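Local atomic coordinates of Exo-beta-1,3-galactanase (Bifidobacterium bifidum, PDB entry 5FLW), a protein that probably hydrolyses beta-1,3-galactan chains from their ends, releasing galactose, as a putative exo-acting glycoside hydrolase of family 43. Residues 84-89 with 95-100; 111-116 with 168-173; 153-156 with 160-163; 164-167 with 172-175. All coordinates share one frame; numbering follows the deposited sequence.

Interaction 1: residues 84-89 with 95-100; sequences PKVLHC and YVMYIH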
loop_
_atom_site.group_PDB
_atom_site.type_symbol
_atom_site.label_atom_id
_atom_site.label_comp_id
_atom_site.label_asym_id
_atom_site.label_seq_id
_atom_site.Cartn_x
_atom_site.Cartn_y
_atom_site.Cartn_z
ATOM N N PRO A 84 -0.880 5.283 -3.991
ATOM C CA PRO A 84 -1.228 6.389 -3.089
ATOM C C PRO A 84 -1.515 5.874 -1.684
ATOM O O PRO A 84 -2.100 4.802 -1.501
ATOM C CB PRO A 84 -2.499 6.993 -3.726
ATOM C CG PRO A 84 -3.148 5.835 -4.454
ATOM C CD PRO A 84 -1.947 5.030 -4.993
ATOM N N LYS A 85 -1.104 6.668 -0.695
ATOM C CA LYS A 85 -1.315 6.356 0.710
ATOM C C LYS A 85 -1.748 7.634 1.418
ATOM O O LYS A 85 -1.330 8.730 1.036
ATOM C CB LYS A 85 -0.006 5.859 1.352
ATOM C CG LYS A 85 0.595 4.603 0.692
ATOM C CD LYS A 85 -0.309 3.386 0.939
ATOM C CE LYS A 85 0.035 2.203 0.007
ATOM N NZ LYS A 85 -0.311 2.510 -1.412
ATOM N N VAL A 86 -2.565 7.492 2.467
ATOM C CA VAL A 86 -3.043 8.629 3.260
ATOM C C VAL A 86 -2.820 8.348 4.743
ATOM O O VAL A 86 -3.046 7.227 5.212
ATOM C CB VAL A 86 -4.538 8.948 2.965
ATOM C CG1 VAL A 86 -5.146 9.976 3.961
ATOM C CG2 VAL A 86 -4.695 9.436 1.506
ATOM N N LEU A 87 -2.389 9.374 5.488
ATOM C CA LEU A 87 -2.369 9.333 6.944
ATOM C C LEU A 87 -3.062 10.580 7.477
ATOM O O LEU A 87 -3.054 11.644 6.832
ATOM C CB LEU A 87 -0.939 9.307 7.528
ATOM C CG LEU A 87 -0.105 8.031 7.329
ATOM C CD1 LEU A 87 1.337 8.230 7.856
ATOM C CD2 LEU A 87 -0.755 6.828 7.984
ATOM N N HIS A 88 -3.678 10.438 8.659
ATOM C CA HIS A 88 -4.251 11.567 9.385
ATOM C C HIS A 88 -3.205 12.058 10.390
ATOM O O HIS A 88 -2.743 11.280 11.240
ATOM C CB HIS A 88 -5.562 11.154 10.073
ATOM C CG HIS A 88 -6.336 12.300 10.663
ATOM N ND1 HIS A 88 -7.214 12.141 11.714
ATOM C CD2 HIS A 88 -6.374 13.616 10.343
ATOM C CE1 HIS A 88 -7.771 13.304 12.005
ATOM N NE2 HIS A 88 -7.255 14.222 11.210
ATOM N N CYS A 89 -2.817 13.347 10.274
ATOM C CA CYS A 89 -1.714 13.900 11.066
ATOM C C CYS A 89 -2.214 14.340 12.439
ATOM O O CYS A 89 -3.022 15.275 12.521
ATOM C CB CYS A 89 -1.101 15.102 10.364
ATOM S SG CYS A 89 0.212 15.858 11.325
ATOM N N TYR A 95 -5.174 15.677 6.516
ATOM C CA TYR A 95 -4.984 14.406 5.833
ATOM C C TYR A 95 -3.898 14.593 4.773
ATOM O O TYR A 95 -4.038 15.434 3.878
ATOM C CB TYR A 95 -6.303 13.968 5.202
ATOM C CG TYR A 95 -7.346 13.701 6.268
ATOM C CD1 TYR A 95 -8.138 14.735 6.785
ATOM C CD2 TYR A 95 -7.498 12.406 6.816
ATOM C CE1 TYR A 95 -9.062 14.476 7.780
ATOM C CE2 TYR A 95 -8.425 12.153 7.804
ATOM C CZ TYR A 95 -9.201 13.186 8.275
ATOM O OH TYR A 95 -10.124 12.953 9.263
ATOM N N VAL A 96 -2.803 13.839 4.896
ATOM C CA VAL A 96 -1.657 13.960 4.002
ATOM C C VAL A 96 -1.611 12.721 3.119
ATOM O O VAL A 96 -1.669 11.587 3.617
ATOM C CB VAL A 96 -0.335 14.157 4.767
ATOM C CG1 VAL A 96 0.785 14.406 3.784
ATOM C CG2 VAL A 96 -0.448 15.273 5.815
ATOM N N MET A 97 -1.516 12.943 1.811
ATOM C CA MET A 97 -1.379 11.880 0.837
ATOM C C MET A 97 0.058 11.821 0.313
ATOM O O MET A 97 0.691 12.863 0.072
ATOM C CB MET A 97 -2.351 12.081 -0.324
ATOM C CG MET A 97 -2.289 10.979 -1.365
ATOM S SD MET A 97 -3.527 11.180 -2.705
ATOM C CE MET A 97 -5.045 10.816 -1.817
ATOM N N TYR A 98 0.567 10.587 0.171
ATOM C CA TYR A 98 1.884 10.283 -0.387
ATOM C C TYR A 98 1.687 9.465 -1.658
ATOM O O TYR A 98 0.761 8.655 -1.739
ATOM C CB TYR A 98 2.739 9.490 0.625
ATOM C CG TYR A 98 2.662 10.109 2.000
ATOM C CD1 TYR A 98 3.488 11.186 2.345
ATOM C CD2 TYR A 98 1.724 9.661 2.933
ATOM C CE1 TYR A 98 3.393 11.795 3.607
ATOM C CE2 TYR A 98 1.602 10.263 4.176
ATOM C CZ TYR A 98 2.442 11.330 4.518
ATOM O OH TYR A 98 2.338 11.928 5.750
ATOM N N ILE A 99 2.545 9.675 -2.656
ATOM C CA ILE A 99 2.397 8.953 -3.918
ATOM C C ILE A 99 3.783 8.714 -4.490
ATOM O O ILE A 99 4.699 9.513 -4.290
ATOM C CB ILE A 99 1.443 9.703 -4.899
ATOM C CG1 ILE A 99 1.017 8.807 -6.073
ATOM C CG2 ILE A 99 2.064 10.984 -5.400
ATOM C CD1 ILE A 99 -0.154 9.354 -6.784
ATOM N N HIS A 100 3.948 7.592 -5.170
ATOM C CA HIS A 100 5.183 7.369 -5.912
ATOM C C HIS A 100 5.079 8.185 -7.205
ATOM O O HIS A 100 4.303 7.830 -8.106
ATOM C CB HIS A 100 5.397 5.869 -6.155
ATOM C CG HIS A 100 6.486 5.541 -7.156
ATOM N ND1 HIS A 100 6.588 4.291 -7.746
ATOM C CD2 HIS A 100 7.516 6.278 -7.661
ATOM C CE1 HIS A 100 7.619 4.282 -8.577
ATOM N NE2 HIS A 100 8.199 5.472 -8.546
#
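K85 and L87 pair with Y98 and V96 in the antiparallel hairpin of strands 80-88 and 95-102, the first two strands of a four-stranded blade in the five-bladed beta-propeller of this family. Two reciprocal pairs of backbone hydrogen bonds hold it: K85 N to Y98 O (2.9 Å) with Y98 N to K85 O (2.8 Å), and L87 N to V96 O with V96 N to L87 O. The same carbonyls also take CA-H...O contacts, as from M97 CA to K85 O at 3.2 Å.

Apolar packing falls on both faces. On the face of V86 and M97, V86 CG2 meets M97 CE at 3.6 Å; the methionine runs straight as far as SD and then bends (chi3 -71°), which folds its methyl toward the valine. Y35 of the neighbouring sheet packs on both, and V48 on the methionine. On the other face L87 CD1 touches Y98 CE2 at 4.2 Å, V141 of strand 139-143 lies against both, and Y98 OH is hydrogen-bonded to Y169 O.

Aromatic contact closes the turn end of the hairpin. The rings of H88 and Y95 form an offset stack with planes 4° apart and centroids 4.1 Å apart, while F28 meets Y95 edge-to-face. Within the stack H88 CD2 sits 3.5 Å from Y95 CZ, toward the rim of the phenol.

Interaction 2: residues 111-116 with 168-173; sequences IGVAVA and DYLTIV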
loop_
_atom_site.group_PDB
_atom_site.type_symbol
_atom_site.label_atom_id
_atom_site.label_comp_id
_atom_site.label_asym_id
_atom_site.label_seq_id
_atom_site.Cartn_x
_atom_site.Cartn_y
_atom_site.Cartn_z
ATOM N N ILE A 111 8.851 10.692 -3.942
ATOM C CA ILE A 111 7.588 10.709 -3.205
ATOM C C ILE A 111 6.923 12.057 -3.477
ATOM O O ILE A 111 7.555 13.107 -3.303
ATOM C CB ILE A 111 7.826 10.556 -1.686
ATOM C CG1 ILE A 111 8.544 9.229 -1.358
ATOM C CG2 ILE A 111 6.506 10.685 -0.907
ATOM C CD1 ILE A 111 9.174 9.130 0.039
ATOM N N GLY A 112 5.656 12.043 -3.896
ATOM C CA GLY A 112 4.849 13.260 -3.957
ATOM C C GLY A 112 3.994 13.402 -2.705
ATOM O O GLY A 112 3.541 12.401 -2.141
ATOM N N VAL A 113 3.804 14.649 -2.259
ATOM C CA VAL A 113 3.062 14.973 -1.038
ATOM C C VAL A 113 1.923 15.931 -1.401
ATOM O O VAL A 113 2.162 16.964 -2.045
ATOM C CB VAL A 113 3.980 15.602 0.037
ATOM C CG1 VAL A 113 3.194 15.930 1.286
ATOM C CG2 VAL A 113 5.139 14.679 0.389
ATOM N N ALA A 114 0.687 15.583 -0.981
ATOM C CA ALA A 114 -0.509 16.420 -1.132
ATOM C C ALA A 114 -1.267 16.457 0.202
ATOM O O ALA A 114 -1.114 15.564 1.045
ATOM C CB ALA A 114 -1.443 15.907 -2.249
ATOM N N VAL A 115 -2.088 17.496 0.397
ATOM C CA VAL A 115 -2.720 17.756 1.693
ATOM C C VAL A 115 -4.198 18.118 1.514
ATOM O O VAL A 115 -4.563 18.867 0.597
ATOM C CB VAL A 115 -1.981 18.878 2.468
ATOM C CG1 VAL A 115 -2.560 19.050 3.861
ATOM C CG2 VAL A 115 -0.483 18.613 2.541
ATOM N N ALA A 116 -5.042 17.626 2.419
ATOM C CA ALA A 116 -6.467 17.940 2.415
ATOM C C ALA A 116 -6.951 18.189 3.841
ATOM O O ALA A 116 -6.369 17.700 4.811
ATOM C CB ALA A 116 -7.275 16.784 1.822
ATOM N N ASP A 168 4.420 17.297 11.449
ATOM C CA ASP A 168 3.353 17.758 10.567
ATOM C C ASP A 168 3.105 16.807 9.393
ATOM O O ASP A 168 2.287 17.122 8.519
ATOM C CB ASP A 168 3.625 19.185 10.084
ATOM C CG ASP A 168 4.876 19.288 9.220
ATOM O OD1 ASP A 168 5.471 18.256 8.866
ATOM O OD2 ASP A 168 5.263 20.434 8.879
ATOM N N TYR A 169 3.815 15.676 9.344
ATOM C CA TYR A 169 3.643 14.612 8.359
ATOM C C TYR A 169 4.003 15.026 6.926
ATOM O O TYR A 169 3.719 14.259 5.993
ATOM C CB TYR A 169 2.232 14.005 8.418
ATOM C CG TYR A 169 1.991 12.973 9.510
ATOM C CD1 TYR A 169 2.799 12.897 10.650
ATOM C CD2 TYR A 169 0.951 12.045 9.388
ATOM C CE1 TYR A 169 2.562 11.930 11.646
ATOM C CE2 TYR A 169 0.708 11.086 10.370
ATOM C CZ TYR A 169 1.501 11.026 11.489
ATOM O OH TYR A 169 1.242 10.049 12.452
ATOM N N LEU A 170 4.662 16.183 6.712
ATOM C CA LEU A 170 4.890 16.701 5.356
ATOM C C LEU A 170 6.258 16.339 4.775
ATOM O O LEU A 170 6.467 16.499 3.561
ATOM C CB LEU A 170 4.746 18.225 5.317
ATOM C CG LEU A 170 3.389 18.782 5.754
ATOM C CD1 LEU A 170 3.435 20.292 5.690
ATOM C CD2 LEU A 170 2.287 18.228 4.898
ATOM N N THR A 171 7.192 15.871 5.614
ATOM C CA THR A 171 8.512 15.468 5.141
ATOM C C THR A 171 9.086 14.395 6.074
ATOM O O THR A 171 8.440 13.978 7.037
ATOM C CB THR A 171 9.430 16.680 4.942
ATOM O OG1 THR A 171 10.572 16.255 4.194
ATOM C CG2 THR A 171 9.858 17.279 6.284
ATOM N N ILE A 172 10.301 13.926 5.744
ATOM C CA ILE A 172 10.980 12.817 6.413
ATOM C C ILE A 172 12.119 13.368 7.264
ATOM O O ILE A 172 12.877 14.234 6.811
ATOM C CB ILE A 172 11.556 11.875 5.345
ATOM C CG1 ILE A 172 10.439 11.298 4.488
ATOM C CG2 ILE A 172 12.416 10.771 5.978
ATOM C CD1 ILE A 172 11.035 10.606 3.230
ATOM N N VAL A 173 12.254 12.840 8.483
ATOM C CA VAL A 173 13.259 13.312 9.431
ATOM C C VAL A 173 14.211 12.214 9.897
ATOM O O VAL A 173 15.209 12.529 10.565
ATOM C CB VAL A 173 12.634 14.053 10.648
ATOM C CG1 VAL A 173 11.772 15.262 10.206
ATOM C CG2 VAL A 173 11.843 13.110 11.541
#
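L170 leans its side chain on V113 and V115 where two propeller blades adjoin: the loop before strand 172-179 of one blade packs against strand 110-116, the third strand of the blade before it. No hydrogen bond crosses; the contact is apolar and small, burying 172 Å² in all.

From L170 CB the chain begins at a distance, 4.9 Å from V113 CG1. The first torsion (chi1 -59°) swings CG toward the V115 end of strand 110-116. With chi2 at 179°, CD1 continues the line from CA, and CD2 is the branch that turns to the strand. CD2 lies 4.4 Å from V113 CG1, and V96 of strand 95-102 lies beside it; it is 3.7 Å from V115 CG2 in the conformer modelled here, but V115 has a second one, which makes that last touch less certain. The carbonyl of the same leucine also takes part, since both gamma methyls of V113 approach L170 O, CG2 at 3.9 Å.

An Asx turn shapes the loop that presents the leucine: D168 OD1 accepts from L170 N at 3.1 Å, with the N-H coming from above the carboxylate plane. Farther along, beside W131, I172 enters the strand with its CB toward the other segment. Its side chain crosses that of I111 at about a right angle, and the two meet by their terminal methyls, I111 CD1 to I172 CD1, at 4.0 Å.

Interaction 3: residues 153-156 with 160-163; sequences SEDR and THIY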
loop_
_atom_site.group_PDB
_atom_site.type_symbol
_atom_site.label_atom_id
_atom_site.label_comp_id
_atom_site.label_asym_id
_atom_site.label_seq_id
_atom_site.Cartn_x
_atom_site.Cartn_y
_atom_site.Cartn_z
ATOM N N SER A 153 9.599 2.737 1.883
ATOM C CA SER A 153 10.015 3.212 0.562
ATOM C C SER A 153 11.069 2.282 -0.022
ATOM O O SER A 153 12.190 2.216 0.498
ATOM C CB SER A 153 10.597 4.641 0.668
ATOM O OG SER A 153 11.268 5.025 -0.533
ATOM N N GLU A 154 10.747 1.629 -1.139
ATOM C CA GLU A 154 11.705 0.740 -1.788
ATOM C C GLU A 154 12.725 1.553 -2.582
ATOM O O GLU A 154 12.359 2.396 -3.410
ATOM C CB GLU A 154 10.991 -0.270 -2.694
ATOM C CG GLU A 154 11.886 -1.441 -3.146
ATOM C CD GLU A 154 12.695 -1.161 -4.416
ATOM O OE1 GLU A 154 12.167 -0.487 -5.330
ATOM O OE2 GLU A 154 13.865 -1.617 -4.506
ATOM N N ASP A 155 14.008 1.282 -2.327
ATOM C CA ASP A 155 15.138 2.028 -2.878
ATOM C C ASP A 155 16.080 0.999 -3.501
ATOM O O ASP A 155 16.763 0.258 -2.772
ATOM C CB ASP A 155 15.785 2.810 -1.729
ATOM C CG ASP A 155 17.164 3.380 -2.044
ATOM O OD1 ASP A 155 17.729 3.193 -3.143
ATOM O OD2 ASP A 155 17.714 4.028 -1.100
ATOM N N ARG A 156 16.110 0.944 -4.848
ATOM C CA ARG A 156 16.807 -0.164 -5.522
ATOM C C ARG A 156 18.298 -0.245 -5.168
ATOM O O ARG A 156 18.894 -1.333 -5.243
ATOM C CB ARG A 156 16.613 -0.119 -7.030
ATOM C CG ARG A 156 16.929 -1.471 -7.748
ATOM C CD ARG A 156 15.951 -2.600 -7.368
ATOM N NE ARG A 156 14.580 -2.097 -7.201
ATOM C CZ ARG A 156 13.636 -2.079 -8.155
ATOM N NH1 ARG A 156 13.874 -2.546 -9.382
ATOM N NH2 ARG A 156 12.438 -1.560 -7.877
ATOM N N THR A 160 14.754 -1.543 1.383
ATOM C CA THR A 160 13.480 -0.882 1.624
ATOM C C THR A 160 13.552 -0.168 2.975
ATOM O O THR A 160 13.882 -0.793 3.999
ATOM C CB THR A 160 12.318 -1.863 1.500
ATOM O OG1 THR A 160 12.340 -2.384 0.161
ATOM C CG2 THR A 160 10.972 -1.176 1.768
ATOM N N HIS A 161 13.319 1.156 2.943
ATOM C CA HIS A 161 13.432 2.012 4.114
ATOM C C HIS A 161 12.126 2.040 4.893
ATOM O O HIS A 161 11.032 1.962 4.324
ATOM C CB HIS A 161 13.718 3.468 3.725
ATOM C CG HIS A 161 14.996 3.672 2.972
ATOM N ND1 HIS A 161 16.151 4.127 3.571
ATOM C CD2 HIS A 161 15.290 3.511 1.660
ATOM C CE1 HIS A 161 17.105 4.234 2.660
ATOM N NE2 HIS A 161 16.614 3.852 1.495
ATOM N N ILE A 162 12.258 2.234 6.200
ATOM C CA ILE A 162 11.214 2.806 7.044
ATOM C C ILE A 162 11.690 4.213 7.376
ATOM O O ILE A 162 12.743 4.385 8.007
ATOM C CB ILE A 162 10.996 1.993 8.331
ATOM C CG1 ILE A 162 10.603 0.536 8.004
ATOM C CG2 ILE A 162 9.962 2.692 9.216
ATOM C CD1 ILE A 162 10.471 -0.384 9.202
ATOM N N TYR A 163 10.958 5.224 6.904
ATOM C CA TYR A 163 11.283 6.624 7.140
ATOM C C TYR A 163 10.294 7.212 8.141
ATOM O O TYR A 163 9.079 7.059 7.968
ATOM C CB TYR A 163 11.130 7.408 5.845
ATOM C CG TYR A 163 12.185 7.185 4.789
ATOM C CD1 TYR A 163 13.553 7.304 5.090
ATOM C CD2 TYR A 163 11.814 6.932 3.465
ATOM C CE1 TYR A 163 14.519 7.139 4.087
ATOM C CE2 TYR A 163 12.763 6.754 2.473
ATOM C CZ TYR A 163 14.102 6.869 2.783
ATOM O OH TYR A 163 15.033 6.693 1.799
HETATM O O HOH W 1 13.828 5.900 -0.540
#
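H161 is gripped across the hairpin by D155 while the hydroxyl of Y163, two residues on along the same strand, sits over its imidazole: Y163 OH lies 3.1 Å above the H161 ring plane and over its centre, and H161 CB in turn lies over the face of the tyrosine ring. H161 NE2 donates to D155 OD2 at 2.8 Å, nearly straight and in the ring plane; the oxygen uses its anti lone pair, and carboxylate and ring are turned only 14° apart. D155 OD2 has a second partner in H158 ND1, and H161 ND1 is bonded to D175, which leaves the imidazole held between two carboxylates with its rotation fixed.

S153 CB touches Y163 CE2 at 3.5 Å, and a water lying 2.7 Å from both S153 OG and Y163 OH bridges the two hydroxyls; S153 OG also bonds S136. The backbones pair through S153 N to H161 O and H161 N to S153 O, each 2.9 Å.

E154 and T160 occupy the other face, their side chains crossing at about a right angle with E154 CG 3.5 Å from T160 OG1, which is itself hydrogen-bonded to L188 O. A bend at chi2 (-87°) leads the E154 carboxylate to R156, whose NE and NH2 grip one oxygen each, side-on.

Strands 149-155 and 159-165 are the middle pair of a four-stranded propeller blade. Strand 172-179 flanks the second of them, W131 meets the Y163 ring, and W202 of strand 199-205 packs on T160 and I162.

Interaction 4: residues 164-167 with 172-175; sequences RLAD and IVED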
loop_
_atom_site.group_PDB
_atom_site.type_symbol
_atom_site.label_atom_id
_atom_site.label_comp_id
_atom_site.label_asym_id
_atom_site.label_seq_id
_atom_site.Cartn_x
_atom_site.Cartn_y
_atom_site.Cartn_z
ATOM N N ARG A 164 10.797 7.906 9.159
ATOM C CA ARG A 164 9.917 8.583 10.103
ATOM C C ARG A 164 9.579 9.981 9.583
ATOM O O ARG A 164 10.463 10.707 9.121
ATOM C CB ARG A 164 10.520 8.660 11.506
ATOM C CG ARG A 164 9.576 9.254 12.566
ATOM C CD ARG A 164 10.081 9.027 13.976
ATOM N NE ARG A 164 11.455 9.516 14.154
ATOM C CZ ARG A 164 11.788 10.715 14.639
ATOM N NH1 ARG A 164 10.838 11.569 15.017
ATOM N NH2 ARG A 164 13.075 11.060 14.772
ATOM N N LEU A 165 8.298 10.343 9.670
ATOM C CA LEU A 165 7.835 11.643 9.219
ATOM C C LEU A 165 8.018 12.685 10.320
ATOM O O LEU A 165 7.970 12.375 11.524
ATOM C CB LEU A 165 6.343 11.563 8.886
ATOM C CG LEU A 165 5.981 10.653 7.707
ATOM C CD1 LEU A 165 4.492 10.258 7.731
ATOM C CD2 LEU A 165 6.314 11.354 6.400
ATOM N N ALA A 166 8.170 13.942 9.887
ATOM C CA ALA A 166 8.068 15.081 10.784
ATOM C C ALA A 166 6.682 15.094 11.431
ATOM O O ALA A 166 5.737 14.442 10.956
ATOM C CB ALA A 166 8.252 16.370 9.982
ATOM N N ASP A 167 6.560 15.842 12.535
ATOM C CA ASP A 167 5.290 15.894 13.264
ATOM C C ASP A 167 4.145 16.427 12.419
ATOM O O ASP A 167 2.987 16.109 12.697
ATOM C CB ASP A 167 5.392 16.773 14.510
ATOM C CG ASP A 167 6.220 16.150 15.612
ATOM O OD1 ASP A 167 6.476 14.920 15.567
ATOM O OD2 ASP A 167 6.642 16.915 16.511
ATOM N N ILE A 172 10.301 13.926 5.744
ATOM C CA ILE A 172 10.980 12.817 6.413
ATOM C C ILE A 172 12.119 13.368 7.264
ATOM O O ILE A 172 12.877 14.234 6.811
ATOM C CB ILE A 172 11.556 11.875 5.345
ATOM C CG1 ILE A 172 10.439 11.298 4.488
ATOM C CG2 ILE A 172 12.416 10.771 5.978
ATOM C CD1 ILE A 172 11.035 10.606 3.230
ATOM N N VAL A 173 12.254 12.840 8.483
ATOM C CA VAL A 173 13.259 13.312 9.431
ATOM C C VAL A 173 14.211 12.214 9.897
ATOM O O VAL A 173 15.209 12.529 10.565
ATOM C CB VAL A 173 12.634 14.053 10.648
ATOM C CG1 VAL A 173 11.772 15.262 10.206
ATOM C CG2 VAL A 173 11.843 13.110 11.541
ATOM N N GLU A 174 13.963 10.943 9.560
ATOM C CA GLU A 174 14.848 9.884 10.025
ATOM C C GLU A 174 14.767 8.666 9.113
ATOM O O GLU A 174 13.678 8.243 8.722
ATOM C CB GLU A 174 14.532 9.463 11.467
ATOM C CG GLU A 174 15.535 8.478 12.027
ATOM C CD GLU A 174 15.057 7.796 13.284
ATOM O OE1 GLU A 174 14.034 8.239 13.857
ATOM O OE2 GLU A 174 15.704 6.810 13.694
ATOM N N ASP A 175 15.933 8.106 8.797
ATOM C CA ASP A 175 16.025 6.818 8.089
ATOM C C ASP A 175 16.064 5.757 9.196
ATOM O O ASP A 175 17.112 5.461 9.770
ATOM C CB ASP A 175 17.243 6.825 7.161
ATOM C CG ASP A 175 17.295 5.647 6.189
ATOM O OD1 ASP A 175 16.304 4.890 6.045
ATOM O OD2 ASP A 175 18.338 5.526 5.512
#
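R164 faces both V173 and E174, the signature of a classic beta bulge, in the hairpin of strands 159-165 and 172-179 that ends this propeller blade. Pairing is regular at R164 with E174 and shifts by one residue before L165 with I172.

I172 opens the second strand in a non-hydrogen-bonded pair with L165, their side chains diverging. It lies against R164 by its backbone and one branch: I172 CA makes a CA-H...O contact with R164 O, and I172 CG2 comes within 3.7 Å of that oxygen.

V173 is the extra residue. Its N donates to R164 O at 2.9 Å, almost straight at 175°. The two methyls then divide the work. CG1, set opposite the carbonyl carbon by the first torsion, packs on A166 CB at 3.7 Å, which leaves CG2 to lie over one face of the R164 guanidinium, 3.8 Å above its plane and toward the rim.

E174 restores the register by accepting R164 N at its own O. Its side chain runs out extended on the same face as R164 and forms a salt bridge in which one oxygen takes both donors, the guanidinium and carboxylate planes standing 74° apart. The other oxygen, E174 OE2, is hydrogen-bonded to H224, so both carboxylate oxygens are bonded. A bend at chi3 (54°) turns the arginine head to the glutamate: E174 OE1 receives R164 NE at 2.9 Å and, on its anti side, R164 NH2 at 3.1 Å.

Overall arrangement
Interactions 3 and 4 share strand 159-165 and build one blade; H161 ND1 to D175 OD1 at 2.6 Å, a probable hydrogen bond, ties them directly. Interaction 1 opens the preceding blade, and interaction 2 joins the two blades by bringing the loop leading into strand 172-179 back to strand 110-116. That loop also reaches interaction 1, with Y98 OH 2.7 Å from Y169 O, and interaction 4, with T171 O 2.9 Å from A166 N. Interactions 1 and 3 do not touch, their nearest atoms being about 7 Å apart. No ligand marks the active site; in this family it lies around the propeller axis, which first strands such as 80-88 line.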